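Local coordinates for protein omega-class glutathione S-transferase (Bombyx mori, PDB 3WD6) that binds glutathione and, as an omega-class glutathione transferase, probably catalyses glutathione-dependent transfer and dehydroascorbate reduction, at residues K29-N34 with D54-N59; R188-A193 with I226-L231; I121-S126 with D179-P184. One frame throughout, in Å; residues are numbered along the deposited sequence.

Contact 1 of 3, residues K29-N34 with D54-N59; sequences KLRVYN and DYEVVN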
loop_
_atom_site.group_PDB
_atom_site.type_symbol
_atom_site.label_atom_id
_atom_site.label_comp_id
_atom_site.label_asym_id
_atom_site.label_seq_id
_atom_site.Cartn_x
_atom_site.Cartn_y
_atom_site.Cartn_z
ATOM N N LYS A 29 -4.694 -22.340 1.637
ATOM C CA LYS A 29 -4.983 -20.960 1.251
ATOM C C LYS A 29 -3.704 -20.147 1.044
ATOM O O LYS A 29 -2.812 -20.159 1.898
ATOM C CB LYS A 29 -5.826 -20.277 2.326
ATOM C CG LYS A 29 -7.333 -20.446 2.166
ATOM C CD LYS A 29 -8.057 -19.215 2.723
ATOM C CE LYS A 29 -9.464 -19.549 3.238
ATOM N NZ LYS A 29 -10.255 -20.259 2.215
ATOM N N LEU A 30 -3.613 -19.449 -0.088
ATOM C CA LEU A 30 -2.569 -18.448 -0.274
ATOM C C LEU A 30 -2.594 -17.515 0.930
ATOM O O LEU A 30 -3.667 -17.017 1.331
ATOM C CB LEU A 30 -2.794 -17.650 -1.558
ATOM C CG LEU A 30 -1.601 -16.757 -1.940
ATOM C CD1 LEU A 30 -1.280 -16.844 -3.438
ATOM C CD2 LEU A 30 -1.869 -15.334 -1.535
ATOM N N ARG A 31 -1.420 -17.298 1.520
ATOM C CA ARG A 31 -1.314 -16.535 2.755
ATOM C C ARG A 31 -0.425 -15.310 2.600
ATOM O O ARG A 31 0.688 -15.385 2.045
ATOM C CB ARG A 31 -0.751 -17.413 3.869
ATOM C CG ARG A 31 -0.179 -16.605 5.045
ATOM C CD ARG A 31 0.458 -17.516 6.071
ATOM N NE ARG A 31 -0.497 -18.492 6.600
ATOM C CZ ARG A 31 -0.173 -19.443 7.468
ATOM N NH1 ARG A 31 1.080 -19.542 7.891
ATOM N NH2 ARG A 31 -1.090 -20.292 7.907
ATOM N N VAL A 32 -0.897 -14.182 3.126
ATOM C CA VAL A 32 -0.087 -12.969 3.136
ATOM C C VAL A 32 0.444 -12.687 4.536
ATOM O O VAL A 32 -0.353 -12.533 5.470
ATOM C CB VAL A 32 -0.923 -11.729 2.708
ATOM C CG1 VAL A 32 -0.043 -10.468 2.620
ATOM C CG2 VAL A 32 -1.626 -11.989 1.382
ATOM N N TYR A 33 1.769 -12.601 4.680
ATOM C CA TYR A 33 2.353 -12.035 5.903
ATOM C C TYR A 33 2.283 -10.516 5.784
ATOM O O TYR A 33 2.889 -9.916 4.880
ATOM C CB TYR A 33 3.792 -12.545 6.158
ATOM C CG TYR A 33 3.782 -14.037 6.387
ATOM C CD1 TYR A 33 3.460 -14.559 7.633
ATOM C CD2 TYR A 33 4.019 -14.932 5.340
ATOM C CE1 TYR A 33 3.406 -15.923 7.848
ATOM C CE2 TYR A 33 3.965 -16.311 5.550
ATOM C CZ TYR A 33 3.656 -16.793 6.806
ATOM O OH TYR A 33 3.586 -18.147 7.036
ATOM N N ASN A 34 1.531 -9.905 6.694
ATOM C CA ASN A 34 1.092 -8.522 6.541
ATOM C C ASN A 34 1.321 -7.733 7.822
ATOM O O ASN A 34 1.583 -8.335 8.878
ATOM C CB ASN A 34 -0.419 -8.569 6.251
ATOM C CG ASN A 34 -1.023 -7.211 5.951
ATOM O OD1 ASN A 34 -0.512 -6.442 5.121
ATOM N ND2 ASN A 34 -2.142 -6.912 6.617
ATOM N N ASP A 54 -8.734 -15.930 -3.459
ATOM C CA ASP A 54 -8.933 -16.296 -2.052
ATOM C C ASP A 54 -7.579 -16.341 -1.328
ATOM O O ASP A 54 -6.579 -16.826 -1.873
ATOM C CB ASP A 54 -9.668 -17.627 -1.899
ATOM C CG ASP A 54 -10.187 -17.842 -0.477
ATOM O OD1 ASP A 54 -10.802 -16.905 0.080
ATOM O OD2 ASP A 54 -9.955 -18.930 0.102
ATOM N N TYR A 55 -7.545 -15.796 -0.117
ATOM C CA TYR A 55 -6.325 -15.811 0.669
ATOM C C TYR A 55 -6.637 -15.614 2.139
ATOM O O TYR A 55 -7.799 -15.401 2.525
ATOM C CB TYR A 55 -5.329 -14.748 0.180
ATOM C CG TYR A 55 -5.773 -13.320 0.416
ATOM C CD1 TYR A 55 -6.719 -12.722 -0.411
ATOM C CD2 TYR A 55 -5.228 -12.558 1.454
ATOM C CE1 TYR A 55 -7.118 -11.405 -0.218
ATOM C CE2 TYR A 55 -5.623 -11.239 1.664
ATOM C CZ TYR A 55 -6.572 -10.665 0.821
ATOM O OH TYR A 55 -6.991 -9.357 1.011
ATOM N N GLU A 56 -5.590 -15.717 2.954
ATOM C CA GLU A 56 -5.685 -15.479 4.390
ATOM C C GLU A 56 -4.574 -14.498 4.769
ATOM O O GLU A 56 -3.551 -14.377 4.056
ATOM C CB GLU A 56 -5.523 -16.794 5.176
ATOM C CG GLU A 56 -4.215 -17.524 4.849
ATOM C CD GLU A 56 -3.961 -18.718 5.755
ATOM O OE1 GLU A 56 -2.785 -19.137 5.883
ATOM O OE2 GLU A 56 -4.936 -19.248 6.331
ATOM N N VAL A 57 -4.776 -13.803 5.884
ATOM C CA VAL A 57 -3.816 -12.813 6.344
ATOM C C VAL A 57 -3.223 -13.260 7.670
ATOM O O VAL A 57 -3.955 -13.622 8.577
ATOM C CB VAL A 57 -4.494 -11.429 6.560
ATOM C CG1 VAL A 57 -3.509 -10.414 7.147
ATOM C CG2 VAL A 57 -5.117 -10.909 5.258
ATOM N N VAL A 58 -1.898 -13.236 7.777
ATOM C CA VAL A 58 -1.233 -13.358 9.071
ATOM C C VAL A 58 -0.544 -12.033 9.396
ATOM O O VAL A 58 0.365 -11.612 8.680
ATOM C CB VAL A 58 -0.200 -14.520 9.108
ATOM C CG1 VAL A 58 0.626 -14.451 10.412
ATOM C CG2 VAL A 58 -0.908 -15.863 9.002
ATOM N N ASN A 59 -0.991 -11.362 10.455
ATOM C CA ASN A 59 -0.431 -10.052 10.806
ATOM C C ASN A 59 0.803 -10.135 11.693
ATOM O O ASN A 59 0.880 -10.977 12.587
ATOM C CB ASN A 59 -1.503 -9.162 11.415
ATOM C CG ASN A 59 -2.473 -8.661 10.374
ATOM O OD1 ASN A 59 -2.075 -8.365 9.231
ATOM N ND2 ASN A 59 -3.751 -8.575 10.741
HETATM O O HOH W 1 -2.578 -21.380 4.581
HETATM O O HOH W 2 -5.828 -19.700 -2.080
#
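K29 reaches D54 at the exposed start of the pairing, NZ meeting the syn lone pair of OD2 at 2.5 Å in a salt bridge. L30 O accepts E56 N (2.8 Å); V32 N to E56 O, V58 N to V32 O and N34 N to V58 O follow alternately. R31 NE forms a salt bridge with E56 OE1, NH2 adding a weak bond to the same oxygen; guanidinium and carboxylate planes lie 20° apart. V58 CG2 covers one guanidinium face, 3.6 Å from R31 NE, while NH1 donates in plane to Y33 OH. With a leucine in place of R31, E56 OE1 would probably lose its cationic mate and Y33 OH this donor. V32, on the opposite face, brings CG2 3.6 Å from Y55 CD2; both side chains pack on helix 39-51. Y33 runs alongside V58, CD1 3.9 Å from V58 CB; its hydroxyl is also bonded to E82. N34, CG anti to its N (chi1 -175°), donates from ND2 to N59 OD1 at 3.0 Å. Backbone bonds thus fix the parallel register of this thioredoxin-like beta-alpha-beta unit, E56 and Y33 hold the guanidinium against V58, and the opposite face is apolar toward Y55 but amide-bonded at N34-N59.

Contact 2 of 3, residues R188-A193 with I226-L231; sequences RLRAFA and IPLEIL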
loop_
_atom_site.group_PDB
_atom_site.type_symbol
_atom_site.label_atom_id
_atom_site.label_comp_id
_atom_site.label_asym_id
_atom_site.label_seq_id
_atom_site.Cartn_x
_atom_site.Cartn_y
_atom_site.Cartn_z
ATOM N N ARG A 188 -3.098 7.543 2.638
ATOM C CA ARG A 188 -2.450 8.183 3.784
ATOM C C ARG A 188 -2.433 9.708 3.657
ATOM O O ARG A 188 -2.567 10.420 4.655
ATOM C CB ARG A 188 -1.034 7.612 3.991
ATOM C CG ARG A 188 -1.009 6.297 4.799
ATOM C CD ARG A 188 -0.078 5.242 4.211
ATOM N NE ARG A 188 -0.180 3.960 4.924
ATOM C CZ ARG A 188 -0.976 2.956 4.557
ATOM N NH1 ARG A 188 -1.737 3.068 3.479
ATOM N NH2 ARG A 188 -1.005 1.834 5.257
ATOM N N LEU A 189 -2.303 10.209 2.431
ATOM C CA LEU A 189 -2.275 11.653 2.193
ATOM C C LEU A 189 -3.512 12.292 2.845
ATOM O O LEU A 189 -3.436 13.393 3.406
ATOM C CB LEU A 189 -2.215 11.951 0.676
ATOM C CG LEU A 189 -2.136 13.381 0.106
ATOM C CD1 LEU A 189 -1.696 13.373 -1.361
ATOM C CD2 LEU A 189 -3.453 14.156 0.258
ATOM N N ARG A 190 -4.634 11.573 2.779
ATOM C CA ARG A 190 -5.894 12.021 3.364
ATOM C C ARG A 190 -5.768 12.380 4.864
ATOM O O ARG A 190 -6.387 13.342 5.335
ATOM C CB ARG A 190 -6.988 10.970 3.125
ATOM C CG ARG A 190 -7.605 11.028 1.730
ATOM C CD ARG A 190 -8.213 9.683 1.279
ATOM N NE ARG A 190 -9.399 9.245 2.016
ATOM C CZ ARG A 190 -9.399 8.284 2.950
ATOM N NH1 ARG A 190 -8.266 7.671 3.282
ATOM N NH2 ARG A 190 -10.529 7.926 3.551
ATOM N N ALA A 191 -4.952 11.630 5.604
ATOM C CA ALA A 191 -4.773 11.902 7.034
ATOM C C ALA A 191 -3.735 12.981 7.308
ATOM O O ALA A 191 -3.671 13.518 8.409
ATOM C CB ALA A 191 -4.428 10.641 7.786
ATOM N N PHE A 192 -2.912 13.296 6.319
ATOM C CA PHE A 192 -1.956 14.384 6.478
ATOM C C PHE A 192 -2.538 15.671 5.919
ATOM O O PHE A 192 -1.846 16.686 5.852
ATOM C CB PHE A 192 -0.645 14.059 5.769
ATOM C CG PHE A 192 0.156 12.988 6.447
ATOM C CD1 PHE A 192 1.070 13.312 7.452
ATOM C CD2 PHE A 192 -0.006 11.658 6.095
ATOM C CE1 PHE A 192 1.818 12.316 8.091
ATOM C CE2 PHE A 192 0.740 10.652 6.732
ATOM C CZ PHE A 192 1.654 10.987 7.734
ATOM N N ALA A 193 -3.809 15.629 5.527
ATOM C CA ALA A 193 -4.418 16.762 4.846
ATOM C C ALA A 193 -4.591 18.023 5.705
ATOM O O ALA A 193 -5.116 19.018 5.215
ATOM C CB ALA A 193 -5.744 16.354 4.188
ATOM N N ILE A 226 -8.726 2.044 6.139
ATOM C CA ILE A 226 -8.573 2.317 7.553
ATOM C C ILE A 226 -9.367 3.593 7.890
ATOM O O ILE A 226 -9.087 4.663 7.320
ATOM C CB ILE A 226 -7.094 2.505 7.886
ATOM C CG1 ILE A 226 -6.330 1.236 7.482
ATOM C CG2 ILE A 226 -6.890 2.854 9.377
ATOM C CD1 ILE A 226 -4.811 1.332 7.654
ATOM N N PRO A 227 -10.366 3.493 8.801
ATOM C CA PRO A 227 -11.086 4.726 9.176
ATOM C C PRO A 227 -10.081 5.819 9.584
ATOM O O PRO A 227 -9.141 5.536 10.355
ATOM C CB PRO A 227 -11.934 4.293 10.378
ATOM C CG PRO A 227 -12.120 2.816 10.203
ATOM C CD PRO A 227 -10.815 2.330 9.593
ATOM N N LEU A 228 -10.252 7.034 9.062
ATOM C CA LEU A 228 -9.218 8.068 9.194
ATOM C C LEU A 228 -8.840 8.455 10.635
ATOM O O LEU A 228 -7.679 8.805 10.909
ATOM C CB LEU A 228 -9.586 9.307 8.371
ATOM C CG LEU A 228 -9.236 9.162 6.888
ATOM C CD1 LEU A 228 -9.833 10.284 6.061
ATOM C CD2 LEU A 228 -7.713 9.096 6.709
ATOM N N GLU A 229 -9.801 8.398 11.553
ATOM C CA GLU A 229 -9.487 8.717 12.936
ATOM C C GLU A 229 -8.600 7.624 13.520
ATOM O O GLU A 229 -7.732 7.896 14.346
ATOM C CB GLU A 229 -10.756 8.896 13.779
ATOM C CG GLU A 229 -11.506 7.603 14.082
ATOM C CD GLU A 229 -12.423 7.179 12.949
ATOM O OE1 GLU A 229 -12.260 7.699 11.809
ATOM O OE2 GLU A 229 -13.302 6.316 13.204
ATOM N N ILE A 230 -8.797 6.387 13.079
ATOM C CA ILE A 230 -7.921 5.304 13.524
ATOM C C ILE A 230 -6.509 5.460 12.976
ATOM O O ILE A 230 -5.513 5.196 13.672
ATOM C CB ILE A 230 -8.435 3.931 13.074
ATOM C CG1 ILE A 230 -9.836 3.664 13.650
ATOM C CG2 ILE A 230 -7.412 2.849 13.447
ATOM C CD1 ILE A 230 -9.862 3.618 15.168
ATOM N N LEU A 231 -6.417 5.868 11.712
ATOM C CA LEU A 231 -5.115 5.983 11.073
ATOM C C LEU A 231 -4.327 7.125 11.720
ATOM O O LEU A 231 -3.139 6.989 11.998
ATOM C CB LEU A 231 -5.279 6.178 9.561
ATOM C CG LEU A 231 -4.010 6.231 8.703
ATOM C CD1 LEU A 231 -3.164 4.969 8.862
ATOM C CD2 LEU A 231 -4.365 6.469 7.232
HETATM O O HOH W 3 -11.111 5.974 5.277
#
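L228 and L231, in the first turn of helix 228-240, pack mainly through apolar contacts against R188, R190 and A191, toward the C-terminal part of helix 177-189 and the residues that follow. L228 supplies the main projection. Its CD1 lies over one face of the R190 guanidinium, offset toward the rim and 3.5 Å from NH2, and the two side chains cross at about a right angle. A bend at chi3 (68°) folds the arginine chain back, and NH1 is bonded to E187 O. The other L228 branch, CD2, touches A191 CB at 3.8 Å. One turn on, L231 CD2 approaches A191 CB at 4.2 Å and R188 CG at 4.1 Å; the guanidinium of R188 extends beyond to Q42 OE1 and the backbone oxygens of Y37 and P184. A single water links the segments at the R190 guanidinium edge, accepting from NH2 (2.7 Å) and donating to I226 O (3.2 Å). R188 through its CG and R190 through one guanidinium face thus meet leucine methyls, while their N-H groups go to backbone, glutamine or water oxygens, so the direct interface is apolar with one water bridging the polar margin.

Contact 3 of 3, residues I121-S126 with D179-P184; sequences IIVEAS and DYMIWP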
loop_
_atom_site.group_PDB
_atom_site.type_symbol
_atom_site.label_atom_id
_atom_site.label_comp_id
_atom_site.label_asym_id
_atom_site.label_seq_id
_atom_site.Cartn_x
_atom_site.Cartn_y
_atom_site.Cartn_z
ATOM N N ILE A 121 6.905 3.046 -14.445
ATOM C CA ILE A 121 7.435 4.395 -14.303
ATOM C C ILE A 121 6.529 5.208 -13.379
ATOM O O ILE A 121 6.979 5.796 -12.383
ATOM C CB ILE A 121 7.596 5.071 -15.693
ATOM C CG1 ILE A 121 8.756 4.383 -16.437
ATOM C CG2 ILE A 121 7.821 6.589 -15.564
ATOM C CD1 ILE A 121 8.881 4.723 -17.925
ATOM N N ILE A 122 5.242 5.229 -13.691
ATOM C CA ILE A 122 4.298 5.906 -12.823
ATOM C C ILE A 122 4.472 5.504 -11.351
ATOM O O ILE A 122 4.582 6.368 -10.484
ATOM C CB ILE A 122 2.871 5.668 -13.295
ATOM C CG1 ILE A 122 2.641 6.487 -14.574
ATOM C CG2 ILE A 122 1.873 6.057 -12.190
ATOM C CD1 ILE A 122 1.456 6.014 -15.410
ATOM N N VAL A 123 4.516 4.202 -11.069
ATOM C CA VAL A 123 4.722 3.750 -9.695
ATOM C C VAL A 123 5.989 4.344 -9.078
ATOM O O VAL A 123 5.954 4.798 -7.931
ATOM C CB VAL A 123 4.824 2.222 -9.597
ATOM C CG1 VAL A 123 5.240 1.828 -8.180
ATOM C CG2 VAL A 123 3.516 1.580 -9.993
ATOM N N GLU A 124 7.100 4.324 -9.826
ATOM C CA GLU A 124 8.372 4.906 -9.363
ATOM C C GLU A 124 8.180 6.368 -9.078
ATOM O O GLU A 124 8.710 6.880 -8.097
ATOM C CB GLU A 124 9.491 4.794 -10.415
ATOM C CG GLU A 124 10.658 3.876 -10.061
ATOM C CD GLU A 124 11.267 4.125 -8.667
ATOM O OE1 GLU A 124 11.842 5.225 -8.437
ATOM O OE2 GLU A 124 11.193 3.190 -7.816
ATOM N N ALA A 125 7.432 7.042 -9.946
ATOM C CA ALA A 125 7.114 8.450 -9.724
ATOM C C ALA A 125 6.543 8.734 -8.306
ATOM O O ALA A 125 6.609 9.875 -7.832
ATOM C CB ALA A 125 6.182 8.994 -10.831
ATOM N N SER A 126 6.010 7.730 -7.607
ATOM C CA SER A 126 5.497 8.030 -6.262
ATOM C C SER A 126 6.529 7.945 -5.110
ATOM O O SER A 126 6.185 8.198 -3.940
ATOM C CB SER A 126 4.268 7.193 -5.927
ATOM O OG SER A 126 4.632 5.844 -5.658
ATOM N N ASP A 179 -2.488 2.266 -10.579
ATOM C CA ASP A 179 -3.376 2.799 -9.562
ATOM C C ASP A 179 -3.153 2.115 -8.220
ATOM O O ASP A 179 -2.886 2.777 -7.218
ATOM C CB ASP A 179 -4.832 2.649 -9.978
ATOM C CG ASP A 179 -5.121 3.278 -11.329
ATOM O OD1 ASP A 179 -5.255 4.533 -11.396
ATOM O OD2 ASP A 179 -5.230 2.501 -12.320
ATOM N N TYR A 180 -3.261 0.793 -8.194
ATOM C CA TYR A 180 -3.195 0.075 -6.925
ATOM C C TYR A 180 -1.845 0.216 -6.246
ATOM O O TYR A 180 -1.778 0.252 -5.009
ATOM C CB TYR A 180 -3.521 -1.407 -7.100
ATOM C CG TYR A 180 -4.996 -1.675 -7.325
ATOM C CD1 TYR A 180 -5.973 -1.025 -6.554
ATOM C CD2 TYR A 180 -5.419 -2.554 -8.326
ATOM C CE1 TYR A 180 -7.334 -1.259 -6.764
ATOM C CE2 TYR A 180 -6.774 -2.791 -8.548
ATOM C CZ TYR A 180 -7.731 -2.144 -7.758
ATOM O OH TYR A 180 -9.071 -2.398 -7.957
ATOM N N MET A 181 -0.771 0.286 -7.036
ATOM C CA MET A 181 0.578 0.232 -6.451
ATOM C C MET A 181 0.994 1.582 -5.840
ATOM O O MET A 181 1.922 1.646 -5.019
ATOM C CB MET A 181 1.624 -0.277 -7.457
ATOM C CG MET A 181 1.428 -1.728 -7.885
ATOM S SD MET A 181 1.403 -2.892 -6.500
ATOM C CE MET A 181 -0.367 -3.080 -6.223
ATOM N N ILE A 182 0.293 2.650 -6.215
ATOM C CA ILE A 182 0.562 3.935 -5.594
ATOM C C ILE A 182 -0.528 4.281 -4.578
ATOM O O ILE A 182 -0.337 5.142 -3.704
ATOM C CB ILE A 182 0.735 5.076 -6.644
ATOM C CG1 ILE A 182 -0.601 5.481 -7.273
ATOM C CG2 ILE A 182 1.732 4.658 -7.732
ATOM C CD1 ILE A 182 -0.448 6.480 -8.453
ATOM N N TRP A 183 -1.670 3.599 -4.678
ATOM C CA TRP A 183 -2.825 3.958 -3.858
ATOM C C TRP A 183 -2.545 4.143 -2.342
ATOM O O TRP A 183 -3.067 5.069 -1.719
ATOM C CB TRP A 183 -3.986 2.961 -4.044
ATOM C CG TRP A 183 -5.015 3.229 -3.000
ATOM C CD1 TRP A 183 -5.306 2.465 -1.899
ATOM C CD2 TRP A 183 -5.825 4.399 -2.904
ATOM N NE1 TRP A 183 -6.284 3.078 -1.139
ATOM C CE2 TRP A 183 -6.611 4.272 -1.732
ATOM C CE3 TRP A 183 -5.980 5.534 -3.706
ATOM C CZ2 TRP A 183 -7.537 5.248 -1.340
ATOM C CZ3 TRP A 183 -6.902 6.504 -3.317
ATOM C CH2 TRP A 183 -7.666 6.354 -2.138
ATOM N N PRO A 184 -1.744 3.252 -1.739
ATOM C CA PRO A 184 -1.625 3.348 -0.274
ATOM C C PRO A 184 -1.164 4.729 0.208
ATOM O O PRO A 184 -1.520 5.187 1.318
ATOM C CB PRO A 184 -0.552 2.298 0.060
ATOM C CG PRO A 184 -0.666 1.287 -1.065
ATOM C CD PRO A 184 -0.977 2.114 -2.295
#
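I182 is the central bump of this contact, pushing its CG2 methyl into a shallow hollow on segment 121-126. The floor of that hollow is backbone: V123 CA lies 3.7 Å from I182 CG2, with I122 O at 4.3 Å, and S126 forms the far wall, its OG 3.8 Å from the same methyl. CG1 of I182 stands between its own N and carbonyl carbon (chi1 73°), which directs CG2 at V123; the extended chi2 then carries CD1 toward the upstream rim, where it meets I122 CG2 at 4.4 Å.

V123 returns a bump of its own. Its CG2 settles against M181 CB at 3.7 Å and flanks I182 CG2 at 4.2 Å, so the valine methyl occupies the notch between two successive residues of the facing helix. V123 and M181 lie side by side and point the same way, but the methionine touches here through CB; beyond it the chain bends at chi2 and chi3 and leads away from segment 121-126. S126 presents a small wall to I182 while its hydroxyl is bonded elsewhere: OG donates to V123 O at 2.8 Å, in the carbonyl plane, and is also hydrogen-bonded to Q130 NE2; V123 O takes the amide of S126 as well.

The axes of 121-125 and 179-184 are 5° apart in direction and 9.1 Å apart at closest approach, and the second helix is kinked at P184, whose N makes no bond to the preceding turn. Around this pair, helix 145-165 packs against I122 and, through I158, against I182, while helix 39-51 of the thioredoxin-like domain sends R43 against V123 and to the carbonyl of M181. The contact thus lies inside the helical bundle, next to the face that meets the glutathione-binding domain.

Overall arrangement
Contacts 1 and 3 are buried and lie on opposite sides of the chain's centre, about 23 Å between their centres; contact 2 is only partly buried. Contact 1 belongs to the sheet of the thioredoxin-like domain and is held by backbone hydrogen bonds and charged pairs. Contacts 2 and 3 both use helix 177-189, their centres about 18 Å apart, and rely on side-chain fit. The chemistry follows position: contact 3, deep in the bundle, is aliphatic, whereas contact 2, near the C-terminal part of that helix, mixes leucine methyls with arginines and a water. Helix 39-51 borders contacts 1 and 3 and, through Q42, reaches R188 of contact 2.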